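Local coordinates for glucuronoarabinoxylan endo-1,4-beta-xylanase (Clostridium papyrosolvens, PDB 4FMV), which cleaves beta-1,4 linkages within xylan chains through a family 30 glycoside hydrolase module, the part of a longer, multidomain protein represented here, at residues 179-184 against 204-209; 287-292 against 381-386. All coordinates share one frame; numbering follows the deposited sequence.

Interaction 1: residues 179-184 against 204-209; sequences FQFLKN and CHFYGT
Cys204, on strand 201-205, slides its small thiol under the Phe181 ring. Cys204 SG sits 3.8 Å from the Phe181 ring centroid, almost on the normal, while Cys204 CB presses on the rim 3.2 Å from Phe181 CD1; the aliphatic CE of Lys183 covers the opposite face. With CG anti to the backbone N (chi1 -162°), the Phe181 ring is brought over the cysteine. His205 contributes mainly backbone: Gln180 CA lies 3.4 Å from His205 O in a CA-H...O contact, while the imidazole leads off to Glu177 and Glu143. The Phe206 ring lies alongside Phe181, Phe206 CE1 4.0 Å from Phe181 CD2. At Tyr207 the two segments are pinned twice. Its N donates to Phe179 O (3.0 Å), and its O accepts from Gln180 NE2, although that oxygen lies 29° out of the amide plane; the phenol OH bonds Glu232. Gly208 follows with positive phi, a conformation suited to glycine, and without a side chain it lets the Gln180 amide pass close by. Thr209 OG1 makes a weak bond to Gln180 O at 2.8 Å. Such knitting of the loops after two neighbouring parallel strands is characteristic of the catalytic face of a (beta/alpha)8 barrel, at the strands' C-terminal ends.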
ATOM      1  N   PHE A 179       0.938  -2.294  13.487  1.00  7.87           N
ATOM      2  CA  PHE A 179      -0.360  -1.656  13.285  1.00  7.01           C
ATOM      3  C   PHE A 179      -0.246  -0.147  13.117  1.00 11.19           C
ATOM      4  O   PHE A 179      -1.067   0.459  12.443  1.00  9.77           O
ATOM      5  CB  PHE A 179      -1.320  -2.003  14.435  1.00  8.34           C
ATOM      6  CG  PHE A 179      -1.051  -1.249  15.725  1.00  9.79           C
ATOM      7  CD1 PHE A 179       0.021  -1.591  16.540  1.00 11.28           C
ATOM      8  CD2 PHE A 179      -1.900  -0.237  16.138  1.00 11.20           C
ATOM      9  CE1 PHE A 179       0.271  -0.908  17.742  1.00 13.38           C
ATOM     10  CE2 PHE A 179      -1.673   0.459  17.339  1.00 10.24           C
ATOM     11  CZ  PHE A 179      -0.581   0.116  18.148  1.00 13.40           C
ATOM     12  N   GLN A 180       0.642   0.467  13.900  1.00 12.25           N
ATOM     13  CA  GLN A 180       1.072   1.860  13.762  1.00  9.85           C
ATOM     14  C   GLN A 180       2.431   2.299  13.186  1.00  9.24           C
ATOM     15  O   GLN A 180       2.891   3.396  13.534  1.00  8.59           O
ATOM     16  CB  GLN A 180       0.472   2.831  14.800  1.00 16.40           C
ATOM     17  CG  GLN A 180       0.857   2.656  16.196  1.00 21.60           C
ATOM     18  CD  GLN A 180       0.262   3.753  17.090  1.00 19.51           C
ATOM     19  OE1 GLN A 180       0.988   4.453  17.785  1.00 20.34           O
ATOM     20  NE2 GLN A 180      -1.065   3.885  17.079  1.00 14.27           N
ATOM     21  N   PHE A 181       3.171   1.382  12.575  1.00  6.80           N
ATOM     22  CA  PHE A 181       4.521   1.675  12.091  1.00 10.70           C
ATOM     23  C   PHE A 181       5.414   1.937  13.310  1.00 11.75           C
ATOM     24  O   PHE A 181       6.285   2.802  13.289  1.00 12.92           O
ATOM     25  CB  PHE A 181       4.497   2.906  11.163  1.00 10.89           C
ATOM     26  CG  PHE A 181       5.720   3.041  10.268  1.00  9.43           C
ATOM     27  CD1 PHE A 181       6.606   1.995  10.110  1.00  7.37           C
ATOM     28  CD2 PHE A 181       5.979   4.236   9.603  1.00  8.40           C
ATOM     29  CE1 PHE A 181       7.708   2.114   9.284  1.00  8.66           C
ATOM     30  CE2 PHE A 181       7.081   4.359   8.770  1.00  8.14           C
ATOM     31  CZ  PHE A 181       7.946   3.298   8.615  1.00  9.64           C
ATOM     32  N   LEU A 182       5.187   1.195  14.382  1.00 10.06           N
ATOM     33  CA  LEU A 182       6.015   1.364  15.569  1.00 12.31           C
ATOM     34  C   LEU A 182       7.407   0.819  15.262  1.00 12.32           C
ATOM     35  O   LEU A 182       7.574  -0.367  14.895  1.00  8.50           O
ATOM     36  CB  LEU A 182       5.385   0.654  16.778  1.00 12.50           C
ATOM     37  CG  LEU A 182       4.025   1.201  17.229  1.00 15.57           C
ATOM     38  CD1 LEU A 182       3.478   0.459  18.484  1.00 18.16           C
ATOM     39  CD2 LEU A 182       4.092   2.698  17.479  1.00 14.28           C
ATOM     40  N   LYS A 183       8.406   1.689  15.419  1.00 11.36           N
ATOM     41  CA  LYS A 183       9.754   1.378  14.986  1.00 11.36           C
ATOM     42  C   LYS A 183      10.379   0.302  15.846  1.00  8.44           C
ATOM     43  O   LYS A 183      11.341  -0.316  15.430  1.00  9.30           O
ATOM     44  CB  LYS A 183      10.651   2.635  14.973  1.00 10.74           C
ATOM     45  CG  LYS A 183      10.043   3.814  14.189  1.00 13.68           C
ATOM     46  CD  LYS A 183       9.483   3.402  12.813  1.00 11.17           C
ATOM     47  CE  LYS A 183       8.930   4.621  12.024  1.00  5.03           C
ATOM     48  NZ  LYS A 183       7.672   5.192  12.641  1.00  5.72           N
ATOM     49  N   ASN A 184       9.858   0.076  17.046  1.00  8.56           N
ATOM     50  CA  ASN A 184      10.471  -0.937  17.893  1.00 10.18           C
ATOM     51  C   ASN A 184      10.251  -2.334  17.297  1.00 10.08           C
ATOM     52  O   ASN A 184      11.003  -3.275  17.562  1.00  9.11           O
ATOM     53  CB  ASN A 184      10.008  -0.827  19.362  1.00 10.01           C
ATOM     54  CG  ASN A 184       8.535  -1.183  19.554  1.00 14.30           C
ATOM     55  OD1 ASN A 184       7.740  -1.191  18.608  1.00 15.38           O
ATOM     56  ND2 ASN A 184       8.161  -1.452  20.795  1.00 12.45           N
ATOM     57  N   CYS A 204       4.215  -1.663   6.851  1.00  7.44           N
ATOM     58  CA  CYS A 204       3.713  -1.002   8.045  1.00  7.52           C
ATOM     59  C   CYS A 204       2.258  -0.596   7.834  1.00  7.33           C
ATOM     60  O   CYS A 204       1.816  -0.419   6.696  1.00 10.38           O
ATOM     61  CB  CYS A 204       4.535   0.254   8.338  1.00  9.50           C
ATOM     62  SG  CYS A 204       4.397   1.552   7.071  1.00 10.02           S
ATOM     63  N   HIS A 205       1.522  -0.434   8.932  1.00  6.13           N
ATOM     64  CA  HIS A 205       0.172   0.114   8.869  1.00  8.55           C
ATOM     65  C   HIS A 205       0.132   1.468   9.569  1.00 11.29           C
ATOM     66  O   HIS A 205       0.976   1.782  10.406  1.00 11.99           O
ATOM     67  CB  HIS A 205      -0.850  -0.832   9.516  1.00  7.13           C
ATOM     68  CG  HIS A 205      -0.883  -2.194   8.899  1.00 11.87           C
ATOM     69  ND1 HIS A 205      -1.660  -3.219   9.401  1.00 10.79           N
ATOM     70  CD2 HIS A 205      -0.230  -2.706   7.832  1.00  9.98           C
ATOM     71  CE1 HIS A 205      -1.495  -4.294   8.657  1.00  9.27           C
ATOM     72  NE2 HIS A 205      -0.623  -4.012   7.697  1.00 11.78           N
ATOM     73  N   PHE A 206      -0.847   2.257   9.144  1.00 10.55           N
ATOM     74  CA  PHE A 206      -1.139   3.645   9.542  1.00  9.77           C
ATOM     75  C   PHE A 206      -2.168   3.919  10.657  1.00 11.36           C
ATOM     76  O   PHE A 206      -2.819   4.977  10.632  1.00  9.44           O
ATOM     77  CB  PHE A 206      -1.259   4.625   8.370  1.00  7.61           C
ATOM     78  CG  PHE A 206       0.069   5.051   7.777  1.00  9.10           C
ATOM     79  CD1 PHE A 206       1.278   4.525   8.247  1.00 10.67           C
ATOM     80  CD2 PHE A 206       0.102   6.003   6.751  1.00  8.77           C
ATOM     81  CE1 PHE A 206       2.507   4.928   7.697  1.00  8.95           C
ATOM     82  CE2 PHE A 206       1.328   6.421   6.188  1.00  9.64           C
ATOM     83  CZ  PHE A 206       2.531   5.878   6.665  1.00  8.09           C
ATOM     84  N   TYR A 207      -2.505   2.948  11.496  1.00 11.12           N
ATOM     85  CA  TYR A 207      -3.596   3.248  12.384  1.00 10.87           C
ATOM     86  C   TYR A 207      -3.017   3.971  13.592  1.00 15.02           C
ATOM     87  O   TYR A 207      -2.534   3.359  14.545  1.00 15.21           O
ATOM     88  CB  TYR A 207      -4.188   1.910  12.853  1.00 11.61           C
ATOM     89  CG  TYR A 207      -4.835   1.146  11.715  1.00 10.58           C
ATOM     90  CD1 TYR A 207      -5.996   1.630  11.115  1.00 10.99           C
ATOM     91  CD2 TYR A 207      -4.283  -0.022  11.230  1.00  8.02           C
ATOM     92  CE1 TYR A 207      -6.587   0.966  10.072  1.00 11.04           C
ATOM     93  CE2 TYR A 207      -4.873  -0.690  10.166  1.00  9.61           C
ATOM     94  CZ  TYR A 207      -6.019  -0.194   9.601  1.00 11.14           C
ATOM     95  OH  TYR A 207      -6.622  -0.852   8.555  1.00 14.17           O
ATOM     96  N   GLY A 208      -3.231   5.290  13.594  1.00 15.36           N
ATOM     97  CA  GLY A 208      -2.707   6.189  14.611  1.00 14.85           C
ATOM     98  C   GLY A 208      -1.298   6.747  14.410  1.00 14.98           C
ATOM     99  O   GLY A 208      -0.748   7.371  15.319  1.00 12.90           O
ATOM    100  N   THR A 209      -0.707   6.551  13.235  1.00 14.41           N
ATOM    101  CA  THR A 209       0.657   7.041  12.967  1.00 11.43           C
ATOM    102  C   THR A 209       0.650   8.532  12.649  1.00 13.52           C
ATOM    103  O   THR A 209       0.019   8.944  11.677  1.00  9.96           O
ATOM    104  CB  THR A 209       1.270   6.309  11.737  1.00 13.88           C
ATOM    105  OG1 THR A 209       1.153   4.892  11.910  1.00 11.56           O
ATOM    106  CG2 THR A 209       2.756   6.690  11.533  1.00 11.66           C
TER

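Interaction 2: residues 287-292 against 381-386; sequences LGQFAK and ITTFVG
The hydroxyl of Thr383 is gripped twice by one residue: OG1 donates to Gln289 O at 2.7 Å and accepts from Gln289 NE2 at 2.8 Å. This joins helix 282-291, the last helix of the (beta/alpha)8 barrel, to strand 380-387 of the beta-rich side domain that accompanies the barrel in family 30 enzymes. A threonine suits the place because its single hydroxyl can give and take at once. The two bonds differ in form: OG1 approaches the carbonyl at a C=O...O angle of 116°, tilted from its plane, whereas it lies in the plane of the Gln289 amide. A bend at chi2 (-76°) turns that amide back beside the strand, so side chain and backbone carbonyl reach the same oxygen. In this buried interface the amide is also held by strand 347-353, NE2 giving to Tyr351 O and OE1 pairing with Thr353 OG1, which fixes its rotation. The axes of helix 287-291 and strand 381-386 run nearly parallel, 17° apart and 8.6 Å at closest approach. Ile381, one inward-facing position before Thr383, supplies the apolar half: it runs past the Gln289 methylenes, Ile381 CD1 3.8 Å from Gln289 CB. Crossing Phe290 at about a right angle, Ile381 brings that same CD1 to 3.6 Å from Phe290 CE1.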
ATOM      1  N   LEU A 287      -7.982   7.039  -4.066  1.00  9.86           N
ATOM      2  CA  LEU A 287      -6.788   6.227  -4.289  1.00 10.10           C
ATOM      3  C   LEU A 287      -6.435   6.169  -5.772  1.00 12.21           C
ATOM      4  O   LEU A 287      -5.252   6.152  -6.139  1.00 12.37           O
ATOM      5  CB  LEU A 287      -6.939   4.824  -3.692  1.00 11.89           C
ATOM      6  CG  LEU A 287      -5.732   3.887  -3.768  1.00 10.57           C
ATOM      7  CD1 LEU A 287      -4.570   4.462  -2.963  1.00  7.53           C
ATOM      8  CD2 LEU A 287      -6.097   2.500  -3.230  1.00 11.48           C
ATOM      9  N   GLY A 288      -7.456   6.148  -6.628  1.00 12.93           N
ATOM     10  CA  GLY A 288      -7.242   6.134  -8.069  1.00 12.95           C
ATOM     11  C   GLY A 288      -6.539   7.361  -8.645  1.00 12.78           C
ATOM     12  O   GLY A 288      -5.880   7.272  -9.690  1.00 10.53           O
ATOM     13  N   GLN A 289      -6.704   8.517  -7.996  1.00  9.86           N
ATOM     14  CA  GLN A 289      -6.002   9.739  -8.391  1.00  9.84           C
ATOM     15  C   GLN A 289      -4.499   9.509  -8.391  1.00 12.36           C
ATOM     16  O   GLN A 289      -3.743  10.195  -9.108  1.00 12.75           O
ATOM     17  CB  GLN A 289      -6.319  10.872  -7.408  1.00  9.36           C
ATOM     18  CG  GLN A 289      -7.783  11.304  -7.368  1.00  7.58           C
ATOM     19  CD  GLN A 289      -8.204  12.158  -8.541  1.00 10.18           C
ATOM     20  OE1 GLN A 289      -9.395  12.313  -8.804  1.00 12.78           O
ATOM     21  NE2 GLN A 289      -7.234  12.733  -9.249  1.00  8.91           N
ATOM     22  N   PHE A 290      -4.074   8.558  -7.556  1.00 12.93           N
ATOM     23  CA  PHE A 290      -2.687   8.081  -7.514  1.00  7.51           C
ATOM     24  C   PHE A 290      -2.485   6.900  -8.451  1.00  8.21           C
ATOM     25  O   PHE A 290      -1.639   6.969  -9.358  1.00  9.26           O
ATOM     26  CB  PHE A 290      -2.256   7.715  -6.089  1.00  8.37           C
ATOM     27  CG  PHE A 290      -2.172   8.910  -5.152  1.00 11.10           C
ATOM     28  CD1 PHE A 290      -3.277   9.315  -4.418  1.00  8.54           C
ATOM     29  CD2 PHE A 290      -0.986   9.624  -5.022  1.00 10.05           C
ATOM     30  CE1 PHE A 290      -3.202  10.423  -3.571  1.00 10.45           C
ATOM     31  CE2 PHE A 290      -0.895  10.723  -4.167  1.00 11.34           C
ATOM     32  CZ  PHE A 290      -2.007  11.125  -3.440  1.00  9.99           C
ATOM     33  N   ALA A 291      -3.214   5.807  -8.188  1.00  6.29           N
ATOM     34  CA  ALA A 291      -2.989   4.498  -8.829  1.00  6.00           C
ATOM     35  C   ALA A 291      -3.056   4.521 -10.326  1.00 10.22           C
ATOM     36  O   ALA A 291      -2.246   3.893 -10.993  1.00 13.78           O
ATOM     37  CB  ALA A 291      -4.008   3.491  -8.334  1.00  6.67           C
ATOM     38  N   LYS A 292      -4.065   5.203 -10.855  1.00 10.37           N
ATOM     39  CA  LYS A 292      -4.312   5.168 -12.289  1.00 11.99           C
ATOM     40  C   LYS A 292      -3.156   5.803 -13.030  1.00 14.39           C
ATOM     41  O   LYS A 292      -2.708   5.273 -14.046  1.00 14.39           O
ATOM     42  CB  LYS A 292      -5.607   5.913 -12.639  1.00 11.82           C
ATOM     43  CG  LYS A 292      -6.026   5.817 -14.127  1.00 13.57           C
ATOM     44  CD  LYS A 292      -6.235   4.388 -14.597  1.00 13.61           C
ATOM     45  CE  LYS A 292      -6.778   4.322 -16.047  1.00 13.35           C
ATOM     46  NZ  LYS A 292      -7.143   2.896 -16.386  1.00 11.24           N
ATOM     47  N   ILE A 381      -9.071  16.720  -4.527  1.00  8.74           N
ATOM     48  CA  ILE A 381      -7.786  16.219  -4.981  1.00 11.07           C
ATOM     49  C   ILE A 381      -7.828  16.206  -6.503  1.00 13.52           C
ATOM     50  O   ILE A 381      -8.817  15.764  -7.120  1.00 13.37           O
ATOM     51  CB  ILE A 381      -7.461  14.801  -4.416  1.00 13.05           C
ATOM     52  CG1 ILE A 381      -6.180  14.234  -5.059  1.00 13.24           C
ATOM     53  CG2 ILE A 381      -8.647  13.859  -4.575  1.00 10.66           C
ATOM     54  CD1 ILE A 381      -5.623  12.964  -4.347  1.00  5.29           C
ATOM     55  N   THR A 382      -6.774  16.737  -7.104  1.00 13.65           N
ATOM     56  CA  THR A 382      -6.676  16.822  -8.549  1.00 11.62           C
ATOM     57  C   THR A 382      -5.369  16.192  -8.993  1.00 12.02           C
ATOM     58  O   THR A 382      -4.302  16.441  -8.397  1.00 12.23           O
ATOM     59  CB  THR A 382      -6.679  18.275  -9.043  1.00 12.47           C
ATOM     60  OG1 THR A 382      -7.926  18.906  -8.736  1.00 14.52           O
ATOM     61  CG2 THR A 382      -6.441  18.327 -10.552  1.00 14.03           C
ATOM     62  N   THR A 383      -5.444  15.385 -10.047  1.00  9.77           N
ATOM     63  CA  THR A 383      -4.239  14.843 -10.658  1.00 10.10           C
ATOM     64  C   THR A 383      -4.109  15.440 -12.053  1.00 12.30           C
ATOM     65  O   THR A 383      -5.056  15.384 -12.852  1.00 14.52           O
ATOM     66  CB  THR A 383      -4.283  13.320 -10.725  1.00 10.79           C
ATOM     67  OG1 THR A 383      -4.408  12.785  -9.401  1.00 10.27           O
ATOM     68  CG2 THR A 383      -3.021  12.777 -11.376  1.00 10.87           C
ATOM     69  N   PHE A 384      -2.961  16.054 -12.327  1.00 11.45           N
ATOM     70  CA  PHE A 384      -2.662  16.573 -13.659  1.00 13.92           C
ATOM     71  C   PHE A 384      -1.675  15.634 -14.342  1.00 18.07           C
ATOM     72  O   PHE A 384      -0.678  15.230 -13.744  1.00 20.84           O
ATOM     73  CB  PHE A 384      -2.025  17.965 -13.579  1.00 13.59           C
ATOM     74  CG  PHE A 384      -2.833  18.967 -12.810  1.00 14.99           C
ATOM     75  CD1 PHE A 384      -2.660  19.111 -11.442  1.00 15.48           C
ATOM     76  CD2 PHE A 384      -3.750  19.783 -13.456  1.00 14.20           C
ATOM     77  CE1 PHE A 384      -3.404  20.034 -10.722  1.00 14.55           C
ATOM     78  CE2 PHE A 384      -4.502  20.712 -12.749  1.00 14.20           C
ATOM     79  CZ  PHE A 384      -4.318  20.842 -11.374  1.00 16.17           C
ATOM     80  N   VAL A 385      -1.943  15.302 -15.599  1.00 18.40           N
ATOM     81  CA  VAL A 385      -1.071  14.430 -16.362  1.00 17.70           C
ATOM     82  C   VAL A 385      -0.706  15.073 -17.695  1.00 17.20           C
ATOM     83  O   VAL A 385      -1.567  15.608 -18.385  1.00 16.06           O
ATOM     84  CB  VAL A 385      -1.749  13.081 -16.606  1.00 20.90           C
ATOM     85  CG1 VAL A 385      -0.821  12.141 -17.386  1.00 18.49           C
ATOM     86  CG2 VAL A 385      -2.178  12.466 -15.264  1.00 21.69           C
ATOM     87  N   GLY A 386       0.572  15.016 -18.063  1.00 22.02           N
ATOM     88  CA  GLY A 386       1.013  15.573 -19.330  1.00 23.83           C
ATOM     89  C   GLY A 386       2.169  14.793 -19.933  1.00 25.64           C
ATOM     90  O   GLY A 386       2.816  13.987 -19.258  1.00 20.11           O
TER

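The two contacts lie on opposite sides of the chain's centre, with centres about 26 Å apart and nearest atoms about 11 Å apart, and they do not touch. Interaction 1 stays within the barrel, joining the loops beyond two adjacent strands on the catalytic face; it is only partly buried and relies on hydrogen bonds to main-chain carbonyls, from one backbone and two side-chain donors, a sulfur-aromatic contact and polar ends that reach toward glutamates. Interaction 2 is wholly buried and connects two domains, a barrel helix and a side-domain strand. It buries less surface between its segments, 231 against 408 Å², and between them concentrates its polarity in one glutamine-threonine pair flanked by hydrocarbon.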